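PDB 5Z0Q: aminotransferase, class I and II from Erwinia tasmaniensis, which belongs to the class I and II aminotransferase family of pyridoxal-5'-phosphate-dependent proteins and carries pyridoxal-5'-phosphate in its pocket. Local coordinates for residues E71-V76 with L94-G99; L153-H158 with L191-R196; Y182-L187 with Q217-A222. All coordinates share one frame; numbering follows the deposited sequence.

Contact 1. Residues E71-V76 with L94-G99; sequences EALAEV and LVFLPG
Helix segment 71-76 lies across strand 94-97 at an angle of 123° between their N-to-C directions, running partly counter to it, with the two axes 10.5 Å apart at their closest. No hydrogen bond joins them. The backbones come nearest at Ala74 and Leu94, and the separation is bridged by side chains from the strand, chiefly the ring of Phe96. CG of Phe96 stands anti to the carbonyl carbon (chi1 -63°), which sends the ring out from the strand until its far end reaches the first turn of the helix. There Ala74 CB sits at the ring edge, close to the ring plane, 3.7 Å from Phe96 CZ. Leu73 comes to the neighbouring corner at a slant, its CD2 3.6 Å from Phe96 CE1, and the leucine and the ring pass side by side, heading opposite ways. Strand 94-97 forms one border of the eight-stranded mixed sheet of the PLP-dependent aminotransferase fold within this chain; it pairs antiparallel with strand 250-253, and Leu251 of that strand also touches Phe96. Two positions before Phe96, and on the same side of the strand, Leu94 also faces the helix: its CD1 meets Ala74 CB at 3.7 Å, so that the one methyl group of Ala74 touches both strand side chains. Beyond the ring, Leu73 also packs against Tyr279 and Ser283 of helix 276-288. Past the strand the chain turns through Pro98, the centre of an inverse gamma turn, into Gly99, which touches the pyridoxal-5'-phosphate, whereas the Phe96 side chain stays about 13 Å from the cofactor.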
loop_
_atom_site.group_PDB
_atom_site.type_symbol
_atom_site.label_atom_id
_atom_site.label_comp_id
_atom_site.label_asym_id
_atom_site.label_seq_id
_atom_site.Cartn_x
_atom_site.Cartn_y
_atom_site.Cartn_z
ATOM N N GLU A 71 -6.253 16.708 -0.424
ATOM C CA GLU A 71 -6.682 17.748 -1.351
ATOM C C GLU A 71 -5.516 18.641 -1.754
ATOM O O GLU A 71 -5.508 19.187 -2.863
ATOM C CB GLU A 71 -7.801 18.584 -0.732
ATOM C CG GLU A 71 -9.190 17.982 -0.878
ATOM C CD GLU A 71 -10.262 18.816 -0.201
ATOM O OE1 GLU A 71 -10.108 19.127 0.999
ATOM O OE2 GLU A 71 -11.256 19.169 -0.870
ATOM N N ALA A 72 -4.527 18.798 -0.871
ATOM C CA ALA A 72 -3.361 19.611 -1.199
ATOM C C ALA A 72 -2.520 18.957 -2.288
ATOM O O ALA A 72 -2.016 19.645 -3.184
ATOM C CB ALA A 72 -2.522 19.854 0.055
ATOM N N LEU A 73 -2.355 17.633 -2.228
ATOM C CA LEU A 73 -1.596 16.936 -3.263
ATOM C C LEU A 73 -2.294 17.029 -4.614
ATOM O O LEU A 73 -1.645 17.259 -5.641
ATOM C CB LEU A 73 -1.386 15.475 -2.867
ATOM C CG LEU A 73 -0.695 14.580 -3.899
ATOM C CD1 LEU A 73 0.673 15.133 -4.260
ATOM C CD2 LEU A 73 -0.579 13.156 -3.378
ATOM N N ALA A 74 -3.618 16.852 -4.634
ATOM C CA ALA A 74 -4.361 16.982 -5.883
ATOM C C ALA A 74 -4.273 18.396 -6.439
ATOM O O ALA A 74 -4.228 18.583 -7.661
ATOM C CB ALA A 74 -5.820 16.582 -5.668
ATOM N N GLU A 75 -4.236 19.400 -5.562
ATOM C CA GLU A 75 -4.148 20.783 -6.017
ATOM C C GLU A 75 -2.777 21.079 -6.612
ATOM O O GLU A 75 -2.672 21.670 -7.694
ATOM C CB GLU A 75 -4.455 21.732 -4.859
ATOM C CG GLU A 75 -4.352 23.211 -5.202
ATOM C CD GLU A 75 -3.148 23.879 -4.561
ATOM O OE1 GLU A 75 -2.065 23.885 -5.185
ATOM O OE2 GLU A 75 -3.283 24.388 -3.428
ATOM N N VAL A 76 -1.709 20.670 -5.922
ATOM C CA VAL A 76 -0.364 20.960 -6.410
ATOM C C VAL A 76 -0.041 20.120 -7.639
ATOM O O VAL A 76 0.753 20.536 -8.491
ATOM C CB VAL A 76 0.670 20.755 -5.286
ATOM C CG1 VAL A 76 0.759 19.289 -4.887
ATOM C CG2 VAL A 76 2.028 21.279 -5.716
ATOM N N LEU A 94 -8.100 12.206 -11.069
ATOM C CA LEU A 94 -7.016 11.670 -10.260
ATOM C C LEU A 94 -7.470 10.458 -9.455
ATOM O O LEU A 94 -8.592 10.414 -8.944
ATOM C CB LEU A 94 -6.475 12.747 -9.319
ATOM C CG LEU A 94 -5.920 14.003 -9.993
ATOM C CD1 LEU A 94 -5.424 14.993 -8.955
ATOM C CD2 LEU A 94 -4.810 13.643 -10.964
ATOM N N VAL A 95 -6.583 9.470 -9.356
ATOM C CA VAL A 95 -6.765 8.301 -8.500
ATOM C C VAL A 95 -5.428 8.056 -7.814
ATOM O O VAL A 95 -4.440 7.725 -8.479
ATOM C CB VAL A 95 -7.211 7.052 -9.277
ATOM C CG1 VAL A 95 -7.277 5.850 -8.349
ATOM C CG2 VAL A 95 -8.559 7.281 -9.941
ATOM N N PHE A 96 -5.388 8.221 -6.494
ATOM C CA PHE A 96 -4.141 8.085 -5.755
ATOM C C PHE A 96 -3.856 6.623 -5.435
ATOM O O PHE A 96 -4.760 5.857 -5.090
ATOM C CB PHE A 96 -4.194 8.910 -4.470
ATOM C CG PHE A 96 -4.342 10.386 -4.707
ATOM C CD1 PHE A 96 -3.279 11.133 -5.189
ATOM C CD2 PHE A 96 -5.543 11.026 -4.450
ATOM C CE1 PHE A 96 -3.411 12.491 -5.413
ATOM C CE2 PHE A 96 -5.682 12.384 -4.669
ATOM C CZ PHE A 96 -4.616 13.118 -5.151
ATOM N N LEU A 97 -2.588 6.242 -5.550
ATOM C CA LEU A 97 -2.156 4.860 -5.415
ATOM C C LEU A 97 -0.913 4.793 -4.543
ATOM O O LEU A 97 -0.155 5.768 -4.461
ATOM C CB LEU A 97 -1.853 4.235 -6.786
ATOM C CG LEU A 97 -3.010 4.158 -7.783
ATOM C CD1 LEU A 97 -2.479 4.016 -9.200
ATOM C CD2 LEU A 97 -3.932 3.001 -7.435
ATOM N N PRO A 98 -0.680 3.659 -3.872
ATOM C CA PRO A 98 0.563 3.467 -3.094
ATOM C C PRO A 98 1.685 2.863 -3.936
ATOM O O PRO A 98 2.148 1.734 -3.718
ATOM C CB PRO A 98 0.101 2.535 -1.973
ATOM C CG PRO A 98 -0.937 1.685 -2.632
ATOM C CD PRO A 98 -1.647 2.573 -3.631
ATOM N N GLY A 99 2.141 3.623 -4.923
ATOM C CA GLY A 99 3.191 3.187 -5.823
ATOM C C GLY A 99 2.767 3.281 -7.276
ATOM O O GLY A 99 1.615 3.553 -7.608
#

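Contact 2. Residues L153-H158 with L191-R196; sequences LDLDSH and LRFAQR
The loop 153-158, which closes into a short 3-10 turn at Asp156 and Ser157, runs beside helix segment 191-196 and comes nearest to it where the CA atoms of Asp156 and Phe193 lie 6.6 Å apart. Leu155 and Phe193 make the apolar half of the contact. CB of Leu155 stands over one face of the Phe193 ring, 3.8 Å from its centroid and only 8° off the ring normal, a CH-pi contact almost straight above the centre. Leu155 runs roughly perpendicular to the phenylalanine side chain, and its CD1 reaches the rim at Phe193 CD2, 3.7 Å away. The ring is brought beneath the loop by a chi1 of 175°, with CG anti to the backbone N of Phe193. One helical turn on, Arg196 NH2 reaches Asp156 OD2 at 2.9 Å in a salt bridge whose hydrogen bond is bent and weak. OD2 lies at the edge of the guanidinium, near its plane, while the carboxylate plane is turned 44° from it. The chain of Arg196 bends at chi3, and its NE forms a salt bridge with Glu159, the next residue of the loop after His158, so the guanidinium is shared by two acids. Within the loop, Asp154 O accepts from Ser157 N, Ser157 OG and His158 ND1, the last at 3.1 Å, a threefold grip that ties the turn together. Leu155 also touches Val119 and Ala142 of the sheet below. This is helix-to-loop packing of the alpha/beta aminotransferase fold, in which helix 184-197 and a connecting loop come together, apolar on the side of the central sheet and bridged by charge farther out.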
loop_
_atom_site.group_PDB
_atom_site.type_symbol
_atom_site.label_atom_id
_atom_site.label_comp_id
_atom_site.label_asym_id
_atom_site.label_seq_id
_atom_site.Cartn_x
_atom_site.Cartn_y
_atom_site.Cartn_z
ATOM N N LEU A 153 11.833 4.312 -30.545
ATOM C CA LEU A 153 10.833 3.261 -30.671
ATOM C C LEU A 153 10.100 3.416 -31.996
ATOM O O LEU A 153 9.616 4.506 -32.319
ATOM C CB LEU A 153 9.841 3.308 -29.507
ATOM C CG LEU A 153 8.692 2.299 -29.559
ATOM C CD1 LEU A 153 9.223 0.875 -29.602
ATOM C CD2 LEU A 153 7.762 2.493 -28.372
ATOM N N ASP A 154 10.019 2.327 -32.756
ATOM C CA ASP A 154 9.375 2.310 -34.068
ATOM C C ASP A 154 8.283 1.244 -34.041
ATOM O O ASP A 154 8.447 0.151 -34.586
ATOM C CB ASP A 154 10.410 2.045 -35.177
ATOM C CG ASP A 154 9.873 2.341 -36.563
ATOM O OD1 ASP A 154 8.733 2.840 -36.667
ATOM O OD2 ASP A 154 10.595 2.076 -37.547
ATOM N N LEU A 155 7.161 1.571 -33.393
ATOM C CA LEU A 155 6.049 0.628 -33.313
ATOM C C LEU A 155 5.446 0.347 -34.684
ATOM O O LEU A 155 4.887 -0.734 -34.903
ATOM C CB LEU A 155 4.974 1.162 -32.365
ATOM C CG LEU A 155 5.300 1.173 -30.870
ATOM C CD1 LEU A 155 4.291 2.019 -30.108
ATOM C CD2 LEU A 155 5.334 -0.247 -30.318
ATOM N N ASP A 156 5.551 1.299 -35.614
ATOM C CA ASP A 156 4.962 1.111 -36.935
ATOM C C ASP A 156 5.688 0.034 -37.729
ATOM O O ASP A 156 5.090 -0.593 -38.611
ATOM C CB ASP A 156 4.968 2.433 -37.700
ATOM C CG ASP A 156 4.492 3.598 -36.852
ATOM O OD1 ASP A 156 5.252 4.030 -35.959
ATOM O OD2 ASP A 156 3.359 4.078 -37.073
ATOM N N SER A 157 6.966 -0.200 -37.435
ATOM C CA SER A 157 7.727 -1.253 -38.096
ATOM C C SER A 157 7.434 -2.638 -37.530
ATOM O O SER A 157 8.098 -3.604 -37.920
ATOM C CB SER A 157 9.227 -0.960 -38.002
ATOM O OG SER A 157 9.686 -1.057 -36.666
ATOM N N HIS A 158 6.463 -2.755 -36.620
ATOM C CA HIS A 158 6.052 -4.040 -36.068
ATOM C C HIS A 158 4.588 -4.344 -36.368
ATOM O O HIS A 158 3.953 -5.109 -35.636
ATOM C CB HIS A 158 6.306 -4.086 -34.560
ATOM C CG HIS A 158 7.757 -4.085 -34.190
ATOM N ND1 HIS A 158 8.564 -2.978 -34.348
ATOM C CD2 HIS A 158 8.546 -5.056 -33.675
ATOM C CE1 HIS A 158 9.787 -3.269 -33.943
ATOM N NE2 HIS A 158 9.803 -4.524 -33.530
ATOM N N LEU A 191 0.859 7.751 -30.878
ATOM C CA LEU A 191 -0.581 7.965 -30.788
ATOM C C LEU A 191 -1.293 7.444 -32.029
ATOM O O LEU A 191 -2.347 6.805 -31.924
ATOM C CB LEU A 191 -0.881 9.449 -30.581
ATOM C CG LEU A 191 -2.360 9.835 -30.605
ATOM C CD1 LEU A 191 -3.132 9.070 -29.542
ATOM C CD2 LEU A 191 -2.531 11.337 -30.422
ATOM N N ARG A 192 -0.735 7.707 -33.215
ATOM C CA ARG A 192 -1.342 7.203 -34.441
ATOM C C ARG A 192 -1.309 5.682 -34.494
ATOM O O ARG A 192 -2.210 5.061 -35.069
ATOM C CB ARG A 192 -0.645 7.805 -35.663
ATOM C CG ARG A 192 -0.991 9.269 -35.900
ATOM C CD ARG A 192 -0.385 9.810 -37.188
ATOM N NE ARG A 192 0.798 10.635 -36.941
ATOM C CZ ARG A 192 2.039 10.282 -37.261
ATOM N NH1 ARG A 192 2.269 9.118 -37.854
ATOM N NH2 ARG A 192 3.050 11.098 -36.995
ATOM N N PHE A 193 -0.288 5.065 -33.895
ATOM C CA PHE A 193 -0.255 3.610 -33.811
ATOM C C PHE A 193 -1.364 3.087 -32.907
ATOM O O PHE A 193 -1.976 2.053 -33.199
ATOM C CB PHE A 193 1.111 3.144 -33.309
ATOM C CG PHE A 193 1.205 1.661 -33.083
ATOM C CD1 PHE A 193 1.415 0.797 -34.144
ATOM C CD2 PHE A 193 1.096 1.132 -31.807
ATOM C CE1 PHE A 193 1.507 -0.567 -33.940
ATOM C CE2 PHE A 193 1.186 -0.232 -31.596
ATOM C CZ PHE A 193 1.393 -1.082 -32.665
ATOM N N ALA A 194 -1.638 3.790 -31.806
ATOM C CA ALA A 194 -2.702 3.365 -30.904
ATOM C C ALA A 194 -4.072 3.515 -31.554
ATOM O O ALA A 194 -4.955 2.675 -31.354
ATOM C CB ALA A 194 -2.635 4.159 -29.600
ATOM N N GLN A 195 -4.268 4.575 -32.342
ATOM C CA GLN A 195 -5.563 4.796 -32.977
ATOM C C GLN A 195 -5.804 3.806 -34.111
ATOM O O GLN A 195 -6.909 3.268 -34.248
ATOM C CB GLN A 195 -5.654 6.231 -33.493
ATOM C CG GLN A 195 -5.547 7.290 -32.409
ATOM C CD GLN A 195 -5.357 8.681 -32.977
ATOM O OE1 GLN A 195 -5.169 8.851 -34.182
ATOM N NE2 GLN A 195 -5.407 9.688 -32.111
ATOM N N ARG A 196 -4.783 3.559 -34.934
ATOM C CA ARG A 196 -4.932 2.638 -36.056
ATOM C C ARG A 196 -5.306 1.236 -35.588
ATOM O O ARG A 196 -6.004 0.508 -36.303
ATOM C CB ARG A 196 -3.641 2.611 -36.876
ATOM C CG ARG A 196 -3.600 1.567 -37.982
ATOM C CD ARG A 196 -2.411 1.773 -38.917
ATOM N NE ARG A 196 -1.133 1.824 -38.208
ATOM C CZ ARG A 196 -0.471 2.945 -37.936
ATOM N NH1 ARG A 196 -0.964 4.118 -38.313
ATOM N NH2 ARG A 196 0.684 2.896 -37.285
#

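Contact 3. Residues Y182-L187 with Q217-A222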
loop_
_atom_site.group_PDB
_atom_site.type_symbol
_atom_site.label_atom_id
_atom_site.label_comp_id
_atom_site.label_asym_id
_atom_site.label_seq_id
_atom_site.Cartn_x
_atom_site.Cartn_y
_atom_site.Cartn_z
ATOM N N TYR A 182 11.075 11.249 -25.206
ATOM C CA TYR A 182 10.446 11.209 -26.519
ATOM C C TYR A 182 9.992 12.599 -26.947
ATOM O O TYR A 182 9.405 13.350 -26.163
ATOM C CB TYR A 182 9.261 10.243 -26.514
ATOM C CG TYR A 182 9.669 8.793 -26.393
ATOM C CD1 TYR A 182 10.101 8.080 -27.504
ATOM C CD2 TYR A 182 9.627 8.139 -25.170
ATOM C CE1 TYR A 182 10.479 6.756 -27.400
ATOM C CE2 TYR A 182 10.003 6.813 -25.056
ATOM C CZ TYR A 182 10.428 6.127 -26.174
ATOM O OH TYR A 182 10.803 4.808 -26.064
ATOM N N ARG A 183 10.272 12.937 -28.204
ATOM C CA ARG A 183 9.900 14.228 -28.762
ATOM C C ARG A 183 8.422 14.229 -29.149
ATOM O O ARG A 183 7.725 13.215 -29.061
ATOM C CB ARG A 183 10.783 14.563 -29.962
ATOM C CG ARG A 183 12.265 14.688 -29.637
ATOM C CD ARG A 183 12.541 15.852 -28.698
ATOM N NE ARG A 183 13.974 16.068 -28.517
ATOM C CZ ARG A 183 14.711 15.465 -27.590
ATOM N NH1 ARG A 183 14.150 14.604 -26.752
ATOM N NH2 ARG A 183 16.010 15.721 -27.500
ATOM N N ARG A 184 7.940 15.392 -29.594
ATOM C CA ARG A 184 6.522 15.526 -29.912
ATOM C C ARG A 184 6.151 14.732 -31.159
ATOM O O ARG A 184 5.069 14.138 -31.221
ATOM C CB ARG A 184 6.160 17.000 -30.084
ATOM C CG ARG A 184 4.665 17.262 -30.085
ATOM C CD ARG A 184 4.348 18.738 -29.918
ATOM N NE ARG A 184 2.916 18.948 -29.728
ATOM C CZ ARG A 184 2.319 18.994 -28.542
ATOM N NH1 ARG A 184 3.031 18.851 -27.433
ATOM N NH2 ARG A 184 1.009 19.184 -28.464
ATOM N N LYS A 185 7.034 14.710 -32.161
ATOM C CA LYS A 185 6.757 13.939 -33.369
ATOM C C LYS A 185 6.741 12.443 -33.087
ATOM O O LYS A 185 5.977 11.702 -33.714
ATOM C CB LYS A 185 7.789 14.262 -34.451
ATOM C CG LYS A 185 7.751 15.703 -34.944
ATOM C CD LYS A 185 6.614 15.932 -35.928
ATOM C CE LYS A 185 6.867 15.209 -37.243
ATOM N NZ LYS A 185 5.839 15.542 -38.268
ATOM N N GLU A 186 7.569 11.983 -32.147
ATOM C CA GLU A 186 7.607 10.564 -31.820
ATOM C C GLU A 186 6.389 10.149 -31.005
ATOM O O GLU A 186 5.878 9.036 -31.171
ATOM C CB GLU A 186 8.896 10.233 -31.069
ATOM C CG GLU A 186 10.136 10.880 -31.667
ATOM C CD GLU A 186 11.415 10.436 -30.987
ATOM O OE1 GLU A 186 12.128 9.586 -31.561
ATOM O OE2 GLU A 186 11.707 10.933 -29.878
ATOM N N LEU A 187 5.911 11.029 -30.122
ATOM C CA LEU A 187 4.706 10.723 -29.357
ATOM C C LEU A 187 3.476 10.695 -30.254
ATOM O O LEU A 187 2.597 9.841 -30.087
ATOM C CB LEU A 187 4.525 11.738 -28.230
ATOM C CG LEU A 187 5.511 11.633 -27.064
ATOM C CD1 LEU A 187 5.308 12.774 -26.081
ATOM C CD2 LEU A 187 5.366 10.289 -26.364
ATOM N N GLN A 217 11.025 19.950 -23.512
ATOM C CA GLN A 217 10.050 19.803 -22.441
ATOM C C GLN A 217 9.412 18.424 -22.506
ATOM O O GLN A 217 9.095 17.930 -23.592
ATOM C CB GLN A 217 8.961 20.877 -22.537
ATOM C CG GLN A 217 7.868 20.736 -21.489
ATOM C CD GLN A 217 6.547 21.319 -21.941
ATOM O OE1 GLN A 217 6.358 22.533 -21.938
ATOM N NE2 GLN A 217 5.624 20.450 -22.337
ATOM N N HIS A 218 9.227 17.803 -21.343
ATOM C CA HIS A 218 8.467 16.563 -21.283
ATOM C C HIS A 218 7.025 16.808 -21.713
ATOM O O HIS A 218 6.399 17.796 -21.315
ATOM C CB HIS A 218 8.499 15.984 -19.869
ATOM C CG HIS A 218 7.470 14.922 -19.633
ATOM N ND1 HIS A 218 6.266 15.177 -19.011
ATOM C CD2 HIS A 218 7.463 13.603 -19.940
ATOM C CE1 HIS A 218 5.564 14.060 -18.943
ATOM N NE2 HIS A 218 6.268 13.090 -19.499
ATOM N N ILE A 219 6.496 15.900 -22.526
ATOM C CA ILE A 219 5.145 16.046 -23.058
ATOM C C ILE A 219 4.297 14.871 -22.593
ATOM O O ILE A 219 4.579 13.724 -22.967
ATOM C CB ILE A 219 5.156 16.145 -24.592
ATOM C CG1 ILE A 219 5.884 17.414 -25.035
ATOM C CG2 ILE A 219 3.740 16.119 -25.139
ATOM C CD1 ILE A 219 5.969 17.580 -26.528
ATOM N N PRO A 220 3.272 15.096 -21.772
ATOM C CA PRO A 220 2.370 13.995 -21.411
ATOM C C PRO A 220 1.650 13.454 -22.639
ATOM O O PRO A 220 1.266 14.204 -23.538
ATOM C CB PRO A 220 1.393 14.645 -20.425
ATOM C CG PRO A 220 2.116 15.849 -19.909
ATOM C CD PRO A 220 2.944 16.337 -21.054
ATOM N N PHE A 221 1.474 12.132 -22.668
ATOM C CA PHE A 221 0.819 11.502 -23.810
ATOM C C PHE A 221 -0.613 11.998 -23.968
ATOM O O PHE A 221 -1.058 12.291 -25.083
ATOM C CB PHE A 221 0.848 9.980 -23.657
ATOM C CG PHE A 221 0.239 9.241 -24.817
ATOM C CD1 PHE A 221 0.997 8.937 -25.935
ATOM C CD2 PHE A 221 -1.090 8.847 -24.787
ATOM C CE1 PHE A 221 0.442 8.256 -27.005
ATOM C CE2 PHE A 221 -1.651 8.167 -25.854
ATOM C CZ PHE A 221 -0.884 7.871 -26.964
ATOM N N ALA A 222 -1.344 12.111 -22.861
ATOM C CA ALA A 222 -2.739 12.527 -22.908
ATOM C C ALA A 222 -2.915 14.006 -23.226
ATOM O O ALA A 222 -4.060 14.458 -23.346
ATOM C CB ALA A 222 -3.423 12.194 -21.581
#
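Ile219 joins the start of helix 184-197 to the loop that follows strand 200-204, a helix-to-loop junction in the alpha/beta aminotransferase fold. Its CD1 lies against Arg184, 3.6 Å from Arg184 CB and 3.3 Å from Arg184 NH1, which meets it at the edge of the guanidinium. Extended from CG to NE, the arginine chain passes nearly square to the isoleucine, laying its methylenes along this apolar end. Leu187, one turn further on, points its CD1 at the other part of Ile219, 3.7 Å from Ile219 CB and 3.3 Å from Ile219 O. Phe221 completes the first shell more loosely, its ring set obliquely to Leu187 O. Further out, the same ring packs on Val201 and Ser203 of strand 200-204, while Phe221 N is held by Glu205. Arg183 is the N-cap residue, immediately before the helix, and its own side chain forms a salt bridge with Glu323. Glu186 turns back to this end and also forms a salt bridge with Arg150; its OE2 receives Arg183 N through the anti lone pair at 3.0 Å, with an almost straight N-H...O angle of 178°.

In the fold
Contacts 2 and 3 share helix 184-197, contact 3 at its first turn and contact 2 near its end. Their centres lie 14 Å apart, and they meet directly where Leu191 CD1 packs 3.6 Å from Phe221 CZ. Contact 3 is the more buried and has no hydrogen bond between its segments; contact 2, farther from the chain centre, adds a salt bridge at its exposed margin. Contact 1 is partly buried and wholly apolar across its segments, and it lies at the opposite border of the large sheet from strand 151-152, which precedes loop 153-158. Its nearest atoms are about 11 Å from contact 3 and about 19 Å from contact 2; it alone includes a residue of the cofactor pocket.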